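Side-chain contacts in exonuclease (Laribacter hongkongensis, PDB 3SYY), which is an alkaline exonuclease that digests double-stranded DNA with strict 5'-to-3' polarity and carries magnesium in its active site: residues His70-Tyr75 with Ser100-Val105; Leu110-Cys115 with Ile135-Thr140. All coordinates share one frame; numbering follows the deposited sequence.

Contact 1. Residues His70-Tyr75 with Ser100-Val105; sequences HARARY and SPDGLV. With MG (magnesium ion), chain B.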
ATOM      1  N   HIS A  70      23.871  14.168  10.214  1.00 31.08           N
ATOM      2  CA  HIS A  70      24.224  15.384   9.471  1.00 29.75           C
ATOM      3  C   HIS A  70      23.444  16.460  10.155  1.00 29.22           C
ATOM      4  O   HIS A  70      23.985  17.545  10.426  1.00 28.41           O
ATOM      5  CB  HIS A  70      23.793  15.339   7.996  1.00 30.30           C
ATOM      6  CG  HIS A  70      24.544  14.369   7.120  1.00 29.03           C
ATOM      7  ND1 HIS A  70      24.722  13.027   7.420  1.00 33.35           N
ATOM      8  CD2 HIS A  70      25.053  14.538   5.874  1.00 29.01           C
ATOM      9  CE1 HIS A  70      25.357  12.434   6.424  1.00 31.07           C
ATOM     10  NE2 HIS A  70      25.549  13.325   5.465  1.00 34.17           N
ATOM     11  N   ALA A  71      22.148  16.215  10.376  1.00 28.24           N
ATOM     12  CA  ALA A  71      21.287  17.181  11.037  1.00 28.82           C
ATOM     13  C   ALA A  71      21.810  17.539  12.434  1.00 28.90           C
ATOM     14  O   ALA A  71      21.791  18.726  12.822  1.00 28.50           O
ATOM     15  CB  ALA A  71      19.813  16.648  11.155  1.00 29.65           C
ATOM     16  N   ARG A  72      22.224  16.525  13.179  1.00 28.36           N
ATOM     17  CA  ARG A  72      22.787  16.722  14.528  1.00 30.70           C
ATOM     18  C   ARG A  72      24.004  17.675  14.406  1.00 31.39           C
ATOM     19  O   ARG A  72      24.111  18.630  15.182  1.00 32.66           O
ATOM     20  CB  ARG A  72      23.223  15.402  15.206  1.00 29.82           C
ATOM     21  CG  ARG A  72      23.588  15.580  16.729  1.00 32.70           C
ATOM     22  CD  ARG A  72      23.864  14.201  17.469  1.00 37.18           C
ATOM     23  NE  ARG A  72      22.594  13.453  17.634  1.00 42.60           N
ATOM     24  CZ  ARG A  72      22.167  12.449  16.854  1.00 44.43           C
ATOM     25  NH1 ARG A  72      22.907  11.993  15.837  1.00 47.70           N
ATOM     26  NH2 ARG A  72      20.987  11.887  17.084  1.00 41.80           N
ATOM     27  N   ALA A  73      24.890  17.420  13.442  1.00 32.58           N
ATOM     28  CA  ALA A  73      26.076  18.261  13.279  1.00 32.93           C
ATOM     29  C   ALA A  73      25.660  19.670  12.910  1.00 33.12           C
ATOM     30  O   ALA A  73      26.148  20.612  13.519  1.00 34.38           O
ATOM     31  CB  ALA A  73      27.045  17.690  12.272  1.00 33.11           C
ATOM     32  N   ARG A  74      24.750  19.826  11.952  1.00 32.21           N
ATOM     33  CA  ARG A  74      24.260  21.140  11.564  1.00 31.95           C
ATOM     34  C   ARG A  74      23.696  21.933  12.744  1.00 32.80           C
ATOM     35  O   ARG A  74      23.883  23.173  12.837  1.00 31.12           O
ATOM     36  CB  ARG A  74      23.219  21.047  10.436  1.00 30.94           C
ATOM     37  CG  ARG A  74      22.683  22.407   9.952  1.00 31.81           C
ATOM     38  CD  ARG A  74      23.782  23.241   9.156  1.00 29.44           C
ATOM     39  NE  ARG A  74      23.102  24.318   8.432  1.00 32.75           N
ATOM     40  CZ  ARG A  74      22.659  24.260   7.167  1.00 34.04           C
ATOM     41  NH1 ARG A  74      22.891  23.204   6.392  1.00 32.82           N
ATOM     42  NH2 ARG A  74      22.004  25.291   6.653  1.00 31.05           N
ATOM     43  N   TYR A  75      22.966  21.250  13.629  1.00 31.02           N
ATOM     44  CA  TYR A  75      22.389  21.939  14.781  1.00 30.07           C
ATOM     45  C   TYR A  75      23.513  22.521  15.655  1.00 31.06           C
ATOM     46  O   TYR A  75      23.415  23.668  16.073  1.00 33.29           O
ATOM     47  CB  TYR A  75      21.566  20.959  15.627  1.00 28.26           C
ATOM     48  CG  TYR A  75      21.164  21.462  16.989  1.00 27.01           C
ATOM     49  CD1 TYR A  75      20.078  22.326  17.139  1.00 24.66           C
ATOM     50  CD2 TYR A  75      21.852  21.061  18.141  1.00 29.34           C
ATOM     51  CE1 TYR A  75      19.653  22.738  18.387  1.00 30.55           C
ATOM     52  CE2 TYR A  75      21.438  21.496  19.415  1.00 30.20           C
ATOM     53  CZ  TYR A  75      20.347  22.327  19.525  1.00 29.31           C
ATOM     54  OH  TYR A  75      19.871  22.785  20.738  1.00 29.22           O
ATOM     55  N   SER A 100      13.234   8.284  23.861  1.00 32.68           N
ATOM     56  CA  SER A 100      14.530   8.218  23.281  1.00 34.99           C
ATOM     57  C   SER A 100      14.821   9.544  22.538  1.00 34.46           C
ATOM     58  O   SER A 100      14.684   9.612  21.302  1.00 33.76           O
ATOM     59  CB  SER A 100      14.576   7.033  22.324  1.00 36.80           C
ATOM     60  OG  SER A 100      15.905   6.811  21.928  1.00 43.50           O
ATOM     61  N   PRO A 101      15.215  10.605  23.280  1.00 33.52           N
ATOM     62  CA  PRO A 101      15.492  11.839  22.530  1.00 32.57           C
ATOM     63  C   PRO A 101      16.725  11.643  21.629  1.00 31.30           C
ATOM     64  O   PRO A 101      17.517  10.735  21.861  1.00 30.33           O
ATOM     65  CB  PRO A 101      15.693  12.912  23.622  1.00 34.08           C
ATOM     66  CG  PRO A 101      15.953  12.162  24.910  1.00 34.01           C
ATOM     67  CD  PRO A 101      15.398  10.747  24.744  1.00 34.09           C
ATOM     68  N   ASP A 102      16.848  12.455  20.580  1.00 30.19           N
ATOM     69  CA  ASP A 102      18.002  12.399  19.702  1.00 29.60           C
ATOM     70  C   ASP A 102      19.264  13.069  20.309  1.00 30.14           C
ATOM     71  O   ASP A 102      20.338  12.954  19.757  1.00 30.86           O
ATOM     72  CB  ASP A 102      17.646  13.027  18.347  1.00 30.08           C
ATOM     73  CG  ASP A 102      16.637  12.170  17.564  1.00 29.72           C
ATOM     74  OD1 ASP A 102      16.681  10.945  17.743  1.00 29.20           O
ATOM     75  OD2 ASP A 102      15.792  12.709  16.860  1.00 27.73           O
ATOM     76  N   GLY A 103      19.130  13.734  21.442  1.00 30.41           N
ATOM     77  CA  GLY A 103      20.340  14.196  22.162  1.00 31.40           C
ATOM     78  C   GLY A 103      19.971  14.919  23.439  1.00 31.30           C
ATOM     79  O   GLY A 103      18.905  15.500  23.534  1.00 31.98           O
ATOM     80  N   LEU A 104      20.849  14.850  24.432  1.00 33.09           N
ATOM     81  CA  LEU A 104      20.770  15.782  25.588  1.00 33.85           C
ATOM     82  C   LEU A 104      21.549  17.038  25.243  1.00 33.38           C
ATOM     83  O   LEU A 104      22.698  16.962  24.789  1.00 34.37           O
ATOM     84  CB  LEU A 104      21.408  15.147  26.817  1.00 34.18           C
ATOM     85  CG  LEU A 104      20.863  13.795  27.329  1.00 36.66           C
ATOM     86  CD1 LEU A 104      21.394  13.517  28.749  1.00 36.99           C
ATOM     87  CD2 LEU A 104      19.344  13.732  27.302  1.00 36.11           C
ATOM     88  N   VAL A 105      20.925  18.178  25.447  1.00 33.78           N
ATOM     89  CA  VAL A 105      21.549  19.460  25.087  1.00 35.59           C
ATOM     90  C   VAL A 105      21.802  20.223  26.384  1.00 36.79           C
ATOM     91  O   VAL A 105      20.866  20.533  27.120  1.00 36.61           O
ATOM     92  CB  VAL A 105      20.667  20.322  24.187  1.00 34.13           C
ATOM     93  CG1 VAL A 105      21.432  21.564  23.715  1.00 34.40           C
ATOM     94  CG2 VAL A 105      20.177  19.518  22.960  1.00 34.17           C
TER
HETATM   95 MG    MG B 400      14.087  11.728  15.484  1.00 29.54          MG
HETATM   96  O   HOH W   1      15.432   9.909  15.593  1.00 39.74           O
HETATM   97  O   HOH W   2      12.366  10.704  14.262  1.00 38.75           O

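Contact 2. Residues Leu110-Cys115 with Ile135-Thr140; sequences LIEIKC and IKQMQT. With MG (magnesium ion), chain B.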
ATOM      1  N   LEU A 110      17.035  19.362  25.154  1.00 30.81           N
ATOM      2  CA  LEU A 110      16.966  18.131  24.402  1.00 29.43           C
ATOM      3  C   LEU A 110      16.966  18.538  22.939  1.00 28.46           C
ATOM      4  O   LEU A 110      16.696  19.666  22.649  1.00 29.02           O
ATOM      5  CB  LEU A 110      15.605  17.466  24.687  1.00 28.89           C
ATOM      6  CG  LEU A 110      15.368  16.928  26.113  1.00 28.89           C
ATOM      7  CD1 LEU A 110      13.941  16.451  26.253  1.00 34.08           C
ATOM      8  CD2 LEU A 110      16.289  15.810  26.370  1.00 27.67           C
ATOM      9  N   ILE A 111      17.233  17.597  22.035  1.00 28.13           N
ATOM     10  CA  ILE A 111      16.997  17.834  20.606  1.00 28.35           C
ATOM     11  C   ILE A 111      16.182  16.631  20.089  1.00 27.99           C
ATOM     12  O   ILE A 111      16.428  15.509  20.517  1.00 28.10           O
ATOM     13  CB  ILE A 111      18.340  18.001  19.827  1.00 27.66           C
ATOM     14  CG1 ILE A 111      18.123  18.119  18.315  1.00 30.79           C
ATOM     15  CG2 ILE A 111      19.318  16.896  20.183  1.00 28.71           C
ATOM     16  CD1 ILE A 111      19.385  18.504  17.527  1.00 36.22           C
ATOM     17  N   GLU A 112      15.205  16.900  19.234  1.00 27.61           N
ATOM     18  CA  GLU A 112      14.482  15.819  18.492  1.00 27.42           C
ATOM     19  C   GLU A 112      14.649  16.240  17.029  1.00 26.65           C
ATOM     20  O   GLU A 112      14.332  17.385  16.681  1.00 26.69           O
ATOM     21  CB  GLU A 112      12.988  15.817  18.847  1.00 26.36           C
ATOM     22  CG  GLU A 112      12.137  14.885  17.860  1.00 28.58           C
ATOM     23  CD  GLU A 112      12.616  13.426  17.905  1.00 27.80           C
ATOM     24  OE1 GLU A 112      13.173  13.011  18.961  1.00 27.75           O
ATOM     25  OE2 GLU A 112      12.486  12.663  16.863  1.00 29.68           O
ATOM     26  N   ILE A 113      15.198  15.342  16.223  1.00 25.65           N
ATOM     27  CA  ILE A 113      15.510  15.596  14.818  1.00 25.24           C
ATOM     28  C   ILE A 113      14.531  14.868  13.868  1.00 26.06           C
ATOM     29  O   ILE A 113      14.287  13.652  14.016  1.00 24.50           O
ATOM     30  CB  ILE A 113      16.918  15.077  14.532  1.00 25.10           C
ATOM     31  CG1 ILE A 113      17.976  15.893  15.339  1.00 25.78           C
ATOM     32  CG2 ILE A 113      17.253  15.119  12.995  1.00 26.23           C
ATOM     33  CD1 ILE A 113      19.350  15.262  15.290  1.00 25.64           C
ATOM     34  N   LYS A 114      14.011  15.599  12.875  1.00 25.76           N
ATOM     35  CA  LYS A 114      13.315  14.948  11.756  1.00 25.36           C
ATOM     36  C   LYS A 114      14.089  15.197  10.463  1.00 25.84           C
ATOM     37  O   LYS A 114      14.589  16.341  10.210  1.00 24.45           O
ATOM     38  CB  LYS A 114      11.883  15.482  11.631  1.00 23.50           C
ATOM     39  CG  LYS A 114      11.036  15.467  12.902  1.00 23.43           C
ATOM     40  CD  LYS A 114      10.987  14.102  13.568  1.00 25.53           C
ATOM     41  CE  LYS A 114      10.037  14.102  14.805  1.00 27.67           C
ATOM     42  NZ  LYS A 114      10.148  12.733  15.507  1.00 29.64           N
ATOM     43  N   CYS A 115      14.188  14.153   9.624  1.00 26.38           N
ATOM     44  CA  CYS A 115      14.725  14.288   8.275  1.00 25.49           C
ATOM     45  C   CYS A 115      13.721  13.691   7.283  1.00 26.17           C
ATOM     46  O   CYS A 115      13.928  12.570   6.812  1.00 25.76           O
ATOM     47  CB  CYS A 115      16.040  13.535   8.146  1.00 25.98           C
ATOM     48  SG  CYS A 115      17.420  14.285   9.216  1.00 29.11           S
ATOM     49  N   ILE A 135       4.762  17.330  19.171  1.00 27.48           N
ATOM     50  CA  ILE A 135       4.638  18.025  20.470  1.00 29.01           C
ATOM     51  C   ILE A 135       4.449  16.952  21.602  1.00 29.01           C
ATOM     52  O   ILE A 135       5.093  16.998  22.650  1.00 29.33           O
ATOM     53  CB  ILE A 135       3.476  19.080  20.444  1.00 29.38           C
ATOM     54  CG1 ILE A 135       3.715  20.189  19.379  1.00 30.76           C
ATOM     55  CG2 ILE A 135       3.199  19.719  21.836  1.00 29.82           C
ATOM     56  CD1 ILE A 135       5.012  21.001  19.594  1.00 32.61           C
ATOM     57  N   LYS A 136       3.575  15.975  21.368  1.00 28.91           N
ATOM     58  CA  LYS A 136       3.376  14.919  22.365  1.00 29.09           C
ATOM     59  C   LYS A 136       4.639  14.118  22.602  1.00 27.60           C
ATOM     60  O   LYS A 136       4.985  13.858  23.735  1.00 27.98           O
ATOM     61  CB  LYS A 136       2.218  14.004  21.990  1.00 29.70           C
ATOM     62  CG  LYS A 136       0.859  14.764  22.080  1.00 33.43           C
ATOM     63  CD  LYS A 136      -0.290  13.912  21.652  1.00 38.39           C
ATOM     64  CE  LYS A 136      -1.601  14.659  21.940  1.00 39.38           C
ATOM     65  NZ  LYS A 136      -1.819  15.663  20.830  1.00 45.72           N
ATOM     66  N   GLN A 137       5.355  13.798  21.539  1.00 25.68           N
ATOM     67  CA  GLN A 137       6.611  13.073  21.644  1.00 26.19           C
ATOM     68  C   GLN A 137       7.616  13.857  22.513  1.00 26.79           C
ATOM     69  O   GLN A 137       8.248  13.326  23.413  1.00 25.29           O
ATOM     70  CB  GLN A 137       7.190  12.884  20.250  1.00 25.41           C
ATOM     71  CG  GLN A 137       8.529  12.194  20.286  1.00 25.30           C
ATOM     72  CD  GLN A 137       9.154  12.075  18.914  1.00 27.41           C
ATOM     73  OE1 GLN A 137       8.748  12.746  17.959  1.00 29.30           O
ATOM     74  NE2 GLN A 137      10.114  11.179  18.795  1.00 26.46           N
ATOM     75  N   MET A 138       7.756  15.147  22.213  1.00 28.58           N
ATOM     76  CA  MET A 138       8.747  15.944  22.910  1.00 28.43           C
ATOM     77  C   MET A 138       8.351  16.243  24.356  1.00 27.61           C
ATOM     78  O   MET A 138       9.216  16.277  25.216  1.00 29.58           O
ATOM     79  CB  MET A 138       8.997  17.232  22.138  1.00 26.76           C
ATOM     80  CG  MET A 138       9.895  16.963  20.863  1.00 28.19           C
ATOM     81  SD  MET A 138      10.146  18.493  19.925  1.00 30.60           S
ATOM     82  CE  MET A 138       8.574  18.962  19.345  1.00 25.62           C
ATOM     83  N   GLN A 139       7.072  16.453  24.613  1.00 29.45           N
ATOM     84  CA  GLN A 139       6.646  16.658  26.024  1.00 31.14           C
ATOM     85  C   GLN A 139       6.919  15.391  26.805  1.00 31.56           C
ATOM     86  O   GLN A 139       7.347  15.455  27.961  1.00 32.90           O
ATOM     87  CB  GLN A 139       5.184  17.079  26.125  1.00 29.92           C
ATOM     88  CG  GLN A 139       4.908  18.503  25.561  1.00 33.37           C
ATOM     89  CD  GLN A 139       5.647  19.622  26.383  1.00 33.47           C
ATOM     90  OE1 GLN A 139       6.178  19.363  27.483  1.00 31.92           O
ATOM     91  NE2 GLN A 139       5.708  20.832  25.815  1.00 34.11           N
ATOM     92  N   THR A 140       6.710  14.222  26.173  1.00 30.89           N
ATOM     93  CA  THR A 140       7.018  12.944  26.811  1.00 29.55           C
ATOM     94  C   THR A 140       8.483  12.752  27.049  1.00 30.40           C
ATOM     95  O   THR A 140       8.889  12.193  28.081  1.00 29.63           O
ATOM     96  CB  THR A 140       6.541  11.748  25.934  1.00 29.85           C
ATOM     97  OG1 THR A 140       5.126  11.856  25.729  1.00 31.50           O
ATOM     98  CG2 THR A 140       6.899  10.405  26.588  1.00 28.79           C
TER
HETATM   99 MG    MG B 400      14.087  11.728  15.484  1.00 29.54          MG
HETATM  100  O   HOH W   2      12.366  10.704  14.262  1.00 38.75           O
HETATM  101  O   HOH W   1      15.432   9.909  15.593  1.00 39.74           O

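Contact 1. Residues His70-Tyr75 with Ser100-Val105
Arg72 reaches from its helix to the backbone of the metal-binding Asp102 and holds that residue's carbonyl oxygen with two N-H groups. NE lies 3.1 Å from Asp102 O and NH2 3.0 Å from the same atom, a side-on grip in which both donors converge on one acceptor close to the guanidinium plane. NH2 arrives in the carbonyl plane on a lone pair, whereas NE is tilted out of that plane. Arginine suits the place because it combines length with two donors along one edge: the chain leaves the helix with CG anti to the backbone N (chi1 -170°), then bends at chi3 to turn that edge to the carbonyl. The carboxylate of Asp102 stands nearly perpendicular to the guanidinium and points elsewhere. Its OD2 binds the magnesium ion at 2.4 Å, and OD1 accepts from metal-bound water 1 at 2.7 Å. Arg72 is thus a second-shell residue, and its two bonds probably steady the backbone that carries the metal ligand, while Glu68 pairs with its NH2 in a salt bridge.

One turn on, Tyr75 meets Val105 from the opposite direction. Its OH comes within 3.6 Å of Val105 CG1, and ring atom CE2 lies 4.3 Å from CG2, an apolar contact at an oblique angle to the ring. Tyrosine fits this buried spot by being both flat and polar at its end: the ring packs among aliphatic groups while the hydroxyl hydrogen-bonds Asp151 OD2.

The contact joins helix 59-79 to the five-stranded sheet. Strand 103-105 lies between strands 83-84 and 109-114, and the helix also packs on strands 109-114, 149-155 and 165-171, with Tyr75 touching Ile111, Val153 and Cys167.

Contact 2. Residues Leu110-Cys115 with Ile135-Thr140
Glu112 points from the strand toward the helix and brings the metal with it, and the end of the Lys114 chain swings round to meet Gln137. Glu112 OE2 binds the magnesium ion at 2.3 Å, and the carbonyl oxygen of Ile113 is a further ligand at 2.4 Å; Asp102 OD2 and two waters are its other ligands. The same OE2 forms a salt bridge with Lys114 NZ at 2.7 Å, met from above the carboxylate plane. Lysine suits this place because its long chain, bent at chi2 (-53°), brings its ammonium group back beside a glutamate two residues away.

From the helix, Gln137 holds the lysine. Glutamine suits the place as a long side chain ending in a carbonyl acceptor: it is extended, with CG anti to the backbone N (chi1 177°), and OE1 accepts from Lys114 NZ at 2.8 Å, on a lone pair in the amide plane. The NZ also donates to metal-bound water 2. Beneath the polar groups, Met138 CG rests 3.9 Å from Glu112 CB, so a flexible apolar chain backs the stem of the acidic ligand.

The axes of helix segment 135-140 and strand segment 110-114 approach to 9.9 Å and run nearly antiparallel, at 150°. Strand 109-114 is flanked by 103-105 and 149-155, and Met138 also touches Cys150 of the latter; helix 132-145 packs through Gln139 against helix 174-205.

Contacts 1 and 2, their centres 10 Å apart, meet at one magnesium ion, to which contact 1 supplies Asp102 and contact 2 supplies Glu112 and the Ile113 carbonyl; waters 1 and 2 belong to both. A second magnesium ion is bound by Ser100 and Glu112, so the two contacts share a two-metal site. A probable hydrogen bond from Ile113 N to Asp102 OD2, 2.8 Å, ties the ligands together, and another from Ile111 N to Gly103 O, 3.1 Å, joins neighbouring strands. Helices 59-79 and 132-145 pack on neighbouring strands of one sheet, 103-105 and 109-114. The acidic residues and Lys114 fit the Asp, Glu-x-Lys signature of the PDDEXK nucleases, consistent with the lambda exonuclease-like family.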